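PDB 1W07: acyl-coa oxidase from Arabidopsis thaliana, which catalyses the FAD-dependent desaturation of medium- and long-chain acyl-CoAs to 2-trans-enoyl-CoAs in peroxisomal beta-oxidation, passing the electrons to oxygen to give hydrogen peroxide. Local coordinates for residues D160-W174 with G240-M254. The protein carries 1 engineered substitution. Numbering follows the deposited sequence. Where two conformers were deposited one is given.
Sequences DEFVIHTPTQTASKW and GFLMFDHVRIPRDQM
His-165 and His-246 stack face to face where two antiparallel strand pairs of the beta domain, the middle domain of the acyl-CoA dehydrogenase fold, meet end to end: 161-165 with 247-250, and 173-174 with 240-244. The imidazole centroids are 3.5 Å apart and the planes only 7° from parallel. With CG anti to the backbone N (chi1 -169°), the His-165 ring swings over to the turn at 245-246, and its ND1 accepts the backbone N-H of His-246 at 2.8 Å, the donor tilted slightly out of the ring plane. Replacing His-165 by alanine removes the imidazole and is likely to leave that N-H without this acceptor and the His-246 ring without its stacking partner. Thr-166 grips Phe-244 twice: its backbone N donates to Phe-244 O, while its OG1 takes the N-H of Phe-244 in a nearly straight bond of 2.7 Å. On the face that carries Phe-162, Ile-164 and Val-247, Ile-164 CG2 sits over the centre of the Phe-244 ring, 3.8 Å from the centroid, and Leu-242 CD1 lies on the opposite face of that ring, nearer the rim. Phe-162 packs its CB on Ile-249 CG1, its ring edge meets Arg-251 O, and Met-254 SD approaches obliquely in a Met-aromatic contact. On the other side, Val-163 CG2 lies over one face of the Arg-248 guanidinium, whose NH1 bonds weakly to Glu-161 OE1 and has its stronger partner in Asp-156. Toward the FAD site, the N-H of Lys-173 donates to Leu-242 O, and NZ reaches Glu-139, Gln-137 O and Tyr-189 O. At the far end, Arg-251 bends at chi3, bringing NE to the syn lone pair of Asp-160 OD1, 2.7 Å away and in the guanidinium plane.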
loop_
_atom_site.group_PDB
_atom_site.type_symbol
_atom_site.label_atom_id
_atom_site.label_comp_id
_atom_site.label_asym_id
_atom_site.label_seq_id
_atom_site.Cartn_x
_atom_site.Cartn_y
_atom_site.Cartn_z
ATOM N N ASP B 160 35.617 31.632 20.257
ATOM C CA ASP B 160 35.555 30.253 20.715
ATOM C C ASP B 160 34.130 29.706 20.563
ATOM O O ASP B 160 33.588 29.060 21.467
ATOM C CB ASP B 160 36.018 30.160 22.168
ATOM C CG ASP B 160 36.308 28.737 22.590
ATOM O OD1 ASP B 160 36.927 27.995 21.793
ATOM O OD2 ASP B 160 35.931 28.360 23.720
ATOM N N GLU B 161 33.529 29.968 19.404
ATOM C CA GLU B 161 32.174 29.507 19.122
ATOM C C GLU B 161 32.059 28.894 17.730
ATOM O O GLU B 161 32.875 29.153 16.849
ATOM C CB GLU B 161 31.184 30.673 19.214
ATOM C CG GLU B 161 31.123 31.378 20.556
ATOM C CD GLU B 161 30.056 32.455 20.585
ATOM O OE1 GLU B 161 30.168 33.434 19.815
ATOM O OE2 GLU B 161 29.094 32.324 21.376
ATOM N N PHE B 162 31.040 28.070 17.536
ATOM C CA PHE B 162 30.801 27.470 16.230
ATOM C C PHE B 162 29.636 28.217 15.601
ATOM O O PHE B 162 28.589 28.376 16.220
ATOM C CB PHE B 162 30.449 25.986 16.358
ATOM C CG PHE B 162 31.634 25.074 16.265
ATOM C CD1 PHE B 162 32.068 24.346 17.367
ATOM C CD2 PHE B 162 32.315 24.942 15.063
ATOM C CE1 PHE B 162 33.163 23.497 17.269
ATOM C CE2 PHE B 162 33.404 24.104 14.952
ATOM C CZ PHE B 162 33.833 23.376 16.055
ATOM N N VAL B 163 29.827 28.695 14.378
ATOM C CA VAL B 163 28.769 29.415 13.683
ATOM C C VAL B 163 27.992 28.440 12.800
ATOM O O VAL B 163 28.483 28.019 11.753
ATOM C CB VAL B 163 29.343 30.535 12.796
ATOM C CG1 VAL B 163 28.219 31.234 12.049
ATOM C CG2 VAL B 163 30.137 31.531 13.650
ATOM N N ILE B 164 26.784 28.072 13.233
ATOM C CA ILE B 164 25.928 27.152 12.474
ATOM C C ILE B 164 25.108 27.986 11.500
ATOM O O ILE B 164 24.470 28.960 11.909
ATOM C CB ILE B 164 24.957 26.401 13.404
ATOM C CG1 ILE B 164 25.715 25.853 14.622
ATOM C CG2 ILE B 164 24.251 25.277 12.638
ATOM C CD1 ILE B 164 26.829 24.846 14.284
ATOM N N HIS B 165 25.114 27.613 10.219
ATOM C CA HIS B 165 24.368 28.380 9.230
ATOM C C HIS B 165 23.697 27.531 8.150
ATOM O O HIS B 165 24.190 26.462 7.777
ATOM C CB HIS B 165 25.286 29.407 8.555
ATOM C CG HIS B 165 24.566 30.412 7.711
ATOM N ND1 HIS B 165 23.621 31.275 8.224
ATOM C CD2 HIS B 165 24.655 30.697 6.389
ATOM C CE1 HIS B 165 23.165 32.052 7.257
ATOM N NE2 HIS B 165 23.772 31.720 6.131
ATOM N N THR B 166 22.566 28.024 7.656
ATOM C CA THR B 166 21.810 27.351 6.598
ATOM C C THR B 166 22.068 28.123 5.304
ATOM O O THR B 166 21.395 29.118 5.015
ATOM C CB THR B 166 20.297 27.351 6.916
ATOM O OG1 THR B 166 20.080 26.742 8.201
ATOM C CG2 THR B 166 19.532 26.563 5.854
ATOM N N PRO B 167 23.054 27.670 4.511
ATOM C CA PRO B 167 23.443 28.289 3.239
ATOM C C PRO B 167 22.280 28.647 2.314
ATOM O O PRO B 167 22.152 29.799 1.896
ATOM C CB PRO B 167 24.368 27.246 2.620
ATOM C CG PRO B 167 25.016 26.643 3.807
ATOM C CD PRO B 167 23.860 26.464 4.767
ATOM N N THR B 168 21.454 27.653 1.996
ATOM C CA THR B 168 20.312 27.839 1.113
ATOM C C THR B 168 19.047 27.217 1.679
ATOM O O THR B 168 19.081 26.535 2.703
ATOM C CB THR B 168 20.572 27.196 -0.254
ATOM O OG1 THR B 168 20.913 25.808 -0.078
ATOM C CG2 THR B 168 21.707 27.915 -0.962
ATOM N N GLN B 169 17.919 27.453 1.017
ATOM C CA GLN B 169 16.648 26.920 1.500
ATOM C C GLN B 169 16.681 25.398 1.573
ATOM O O GLN B 169 16.130 24.812 2.497
ATOM C CB GLN B 169 15.506 27.385 0.592
ATOM C CG GLN B 169 14.127 27.057 1.131
ATOM C CD GLN B 169 13.030 27.558 0.219
ATOM O OE1 GLN B 169 13.023 27.263 -0.976
ATOM N NE2 GLN B 169 12.094 28.313 0.776
ATOM N N THR B 170 17.337 24.772 0.599
ATOM C CA THR B 170 17.438 23.316 0.545
ATOM C C THR B 170 18.327 22.754 1.661
ATOM O O THR B 170 18.350 21.541 1.893
ATOM C CB THR B 170 17.980 22.826 -0.829
ATOM O OG1 THR B 170 19.280 23.386 -1.079
ATOM C CG2 THR B 170 17.036 23.255 -1.940
ATOM N N ALA B 171 19.042 23.641 2.356
ATOM C CA ALA B 171 19.919 23.238 3.450
ATOM C C ALA B 171 19.106 23.147 4.744
ATOM O O ALA B 171 19.588 22.640 5.755
ATOM C CB ALA B 171 21.061 24.248 3.613
ATOM N N SER B 172 17.881 23.648 4.702
ATOM C CA SER B 172 17.004 23.631 5.872
ATOM C C SER B 172 16.769 22.207 6.383
ATOM O O SER B 172 16.534 21.293 5.593
ATOM C CB SER B 172 15.652 24.263 5.523
ATOM O OG SER B 172 15.811 25.555 4.969
ATOM N N LYS B 173 16.825 22.021 7.696
ATOM C CA LYS B 173 16.590 20.704 8.291
ATOM C C LYS B 173 15.125 20.424 7.996
ATOM O O LYS B 173 14.299 21.337 8.030
ATOM C CB LYS B 173 16.840 20.715 9.803
ATOM C CG LYS B 173 18.292 20.942 10.163
ATOM C CD LYS B 173 19.165 19.895 9.482
ATOM C CE LYS B 173 20.641 20.148 9.731
ATOM N NZ LYS B 173 21.532 19.132 9.079
ATOM N N TRP B 174 14.797 19.171 7.715
ATOM C CA TRP B 174 13.433 18.814 7.343
ATOM C C TRP B 174 13.183 17.341 7.665
ATOM O O TRP B 174 13.931 16.475 7.209
ATOM C CB TRP B 174 13.280 19.086 5.836
ATOM C CG TRP B 174 11.875 19.065 5.300
ATOM C CD1 TRP B 174 11.144 17.964 4.939
ATOM C CD2 TRP B 174 11.018 20.192 5.118
ATOM N NE1 TRP B 174 9.890 18.346 4.554
ATOM C CE2 TRP B 174 9.783 19.708 4.647
ATOM C CE3 TRP B 174 11.175 21.575 5.314
ATOM C CZ2 TRP B 174 8.701 20.555 4.365
ATOM C CZ3 TRP B 174 10.108 22.417 5.037
ATOM C CH2 TRP B 174 8.878 21.900 4.565
ATOM N N GLY B 240 9.600 18.534 11.944
ATOM C CA GLY B 240 9.757 19.916 11.562
ATOM C C GLY B 240 10.885 20.315 10.660
ATOM O O GLY B 240 11.615 19.488 10.113
ATOM N N PHE B 241 10.993 21.620 10.474
ATOM C CA PHE B 241 12.062 22.157 9.663
ATOM C C PHE B 241 12.847 23.069 10.590
ATOM O O PHE B 241 12.366 23.437 11.663
ATOM C CB PHE B 241 11.495 22.902 8.451
ATOM C CG PHE B 241 10.568 24.021 8.804
ATOM C CD1 PHE B 241 11.063 25.257 9.211
ATOM C CD2 PHE B 241 9.189 23.845 8.704
ATOM C CE1 PHE B 241 10.184 26.314 9.513
ATOM C CE2 PHE B 241 8.313 24.882 9.000
ATOM C CZ PHE B 241 8.819 26.127 9.408
ATOM N N LEU B 242 14.061 23.416 10.194
ATOM C CA LEU B 242 14.901 24.263 11.031
ATOM C C LEU B 242 15.965 24.937 10.195
ATOM O O LEU B 242 16.673 24.278 9.436
ATOM C CB LEU B 242 15.570 23.420 12.121
ATOM C CG LEU B 242 16.645 24.071 13.013
ATOM C CD1 LEU B 242 16.058 25.251 13.763
ATOM C CD2 LEU B 242 17.173 23.037 13.993
ATOM N N MET B 243 16.076 26.251 10.338
ATOM C CA MET B 243 17.067 27.024 9.599
ATOM C C MET B 243 17.855 27.857 10.615
ATOM O O MET B 243 17.298 28.329 11.607
ATOM C CB MET B 243 16.389 27.960 8.579
ATOM C CG MET B 243 15.537 27.277 7.482
ATOM S SD MET B 243 15.149 28.350 6.044
ATOM C CE MET B 243 14.143 29.605 6.799
ATOM N N PHE B 244 19.152 28.022 10.380
ATOM C CA PHE B 244 19.987 28.814 11.268
ATOM C C PHE B 244 20.534 30.019 10.510
ATOM O O PHE B 244 21.065 29.868 9.409
ATOM C CB PHE B 244 21.166 27.997 11.795
ATOM C CG PHE B 244 20.793 26.633 12.291
ATOM C CD1 PHE B 244 20.673 25.567 11.405
ATOM C CD2 PHE B 244 20.585 26.408 13.643
ATOM C CE1 PHE B 244 20.353 24.296 11.856
ATOM C CE2 PHE B 244 20.267 25.137 14.108
ATOM C CZ PHE B 244 20.152 24.080 13.214
ATOM N N ASP B 245 20.389 31.213 11.080
ATOM C CA ASP B 245 20.925 32.417 10.445
ATOM C C ASP B 245 22.180 32.770 11.240
ATOM O O ASP B 245 22.145 33.611 12.132
ATOM C CB ASP B 245 19.926 33.579 10.507
ATOM C CG ASP B 245 20.390 34.788 9.699
ATOM O OD1 ASP B 245 21.571 34.805 9.304
ATOM O OD2 ASP B 245 19.585 35.715 9.453
ATOM N N HIS B 246 23.282 32.098 10.924
ATOM C CA HIS B 246 24.549 32.319 11.609
ATOM C C HIS B 246 24.410 32.188 13.127
ATOM O O HIS B 246 24.841 33.062 13.883
ATOM C CB HIS B 246 25.102 33.700 11.242
ATOM C CG HIS B 246 25.357 33.872 9.777
ATOM N ND1 HIS B 246 26.352 33.187 9.111
ATOM C CD2 HIS B 246 24.728 34.624 8.844
ATOM C CE1 HIS B 246 26.320 33.507 7.830
ATOM N NE2 HIS B 246 25.345 34.378 7.642
ATOM N N VAL B 247 23.807 31.088 13.566
ATOM C CA VAL B 247 23.631 30.828 14.988
ATOM C C VAL B 247 24.986 30.483 15.595
ATOM O O VAL B 247 25.802 29.811 14.965
ATOM C CB VAL B 247 22.646 29.649 15.226
ATOM C CG1 VAL B 247 22.663 29.234 16.690
ATOM C CG2 VAL B 247 21.244 30.065 14.821
ATOM N N ARG B 248 25.217 30.942 16.820
ATOM C CA ARG B 248 26.479 30.700 17.502
ATOM C C ARG B 248 26.348 29.810 18.734
ATOM O O ARG B 248 25.446 29.979 19.556
ATOM C CB ARG B 248 27.123 32.042 17.888
ATOM C CG ARG B 248 27.679 32.848 16.713
ATOM C CD ARG B 248 28.166 34.233 17.150
ATOM N NE ARG B 248 28.845 34.939 16.063
ATOM C CZ ARG B 248 30.130 34.788 15.752
ATOM N NH1 ARG B 248 30.895 33.964 16.455
ATOM N NH2 ARG B 248 30.645 35.441 14.721
ATOM N N ILE B 249 27.263 28.857 18.859
ATOM C CA ILE B 249 27.246 27.952 19.999
ATOM C C ILE B 249 28.669 27.758 20.503
ATOM O O ILE B 249 29.625 27.878 19.741
ATOM C CB ILE B 249 26.690 26.562 19.625
ATOM C CG1 ILE B 249 27.589 25.935 18.551
ATOM C CG2 ILE B 249 25.246 26.680 19.151
ATOM C CD1 ILE B 249 27.345 24.456 18.332
ATOM N N PRO B 250 28.822 27.455 21.801
ATOM C CA PRO B 250 30.151 27.241 22.384
ATOM C C PRO B 250 30.892 26.106 21.671
ATOM O O PRO B 250 30.293 25.098 21.286
ATOM C CB PRO B 250 29.832 26.899 23.834
ATOM C CG PRO B 250 28.605 27.719 24.103
ATOM C CD PRO B 250 27.788 27.459 22.855
ATOM N N ARG B 251 32.196 26.281 21.497
ATOM C CA ARG B 251 33.019 25.280 20.838
ATOM C C ARG B 251 32.870 23.914 21.505
ATOM O O ARG B 251 32.953 22.877 20.845
ATOM C CB ARG B 251 34.488 25.714 20.876
ATOM C CG ARG B 251 35.462 24.739 20.230
ATOM C CD ARG B 251 36.904 25.251 20.316
ATOM N NE ARG B 251 37.366 25.350 21.702
ATOM C CZ ARG B 251 37.706 24.308 22.457
ATOM N NH1 ARG B 251 37.656 23.078 21.961
ATOM N NH2 ARG B 251 38.066 24.493 23.718
ATOM N N ASP B 252 32.644 23.916 22.813
ATOM C CA ASP B 252 32.518 22.667 23.545
ATOM C C ASP B 252 31.177 21.970 23.329
ATOM O O ASP B 252 30.942 20.896 23.882
ATOM C CB ASP B 252 32.754 22.918 25.038
ATOM C CG ASP B 252 31.592 23.617 25.698
ATOM O OD1 ASP B 252 31.028 24.557 25.091
ATOM O OD2 ASP B 252 31.247 23.239 26.833
ATOM N N GLN B 253 30.297 22.571 22.531
ATOM C CA GLN B 253 29.005 21.953 22.264
ATOM C C GLN B 253 29.079 21.026 21.046
ATOM O O GLN B 253 28.075 20.472 20.588
ATOM C CB GLN B 253 27.914 23.015 22.095
ATOM C CG GLN B 253 27.085 23.214 23.369
ATOM C CD GLN B 253 26.039 24.309 23.252
ATOM O OE1 GLN B 253 25.252 24.336 22.310
ATOM N NE2 GLN B 253 26.030 25.221 24.215
ATOM N N MET B 254 30.293 20.854 20.539
ATOM C CA MET B 254 30.530 19.961 19.417
ATOM C C MET B 254 30.843 18.600 20.019
ATOM O O MET B 254 31.754 18.487 20.838
ATOM C CB MET B 254 31.737 20.416 18.596
ATOM C CG MET B 254 32.128 19.433 17.491
ATOM S SD MET B 254 33.803 19.674 16.824
ATOM C CE MET B 254 34.281 18.015 16.490
HETATM O O HOH W 1 33.564 26.611 24.278
#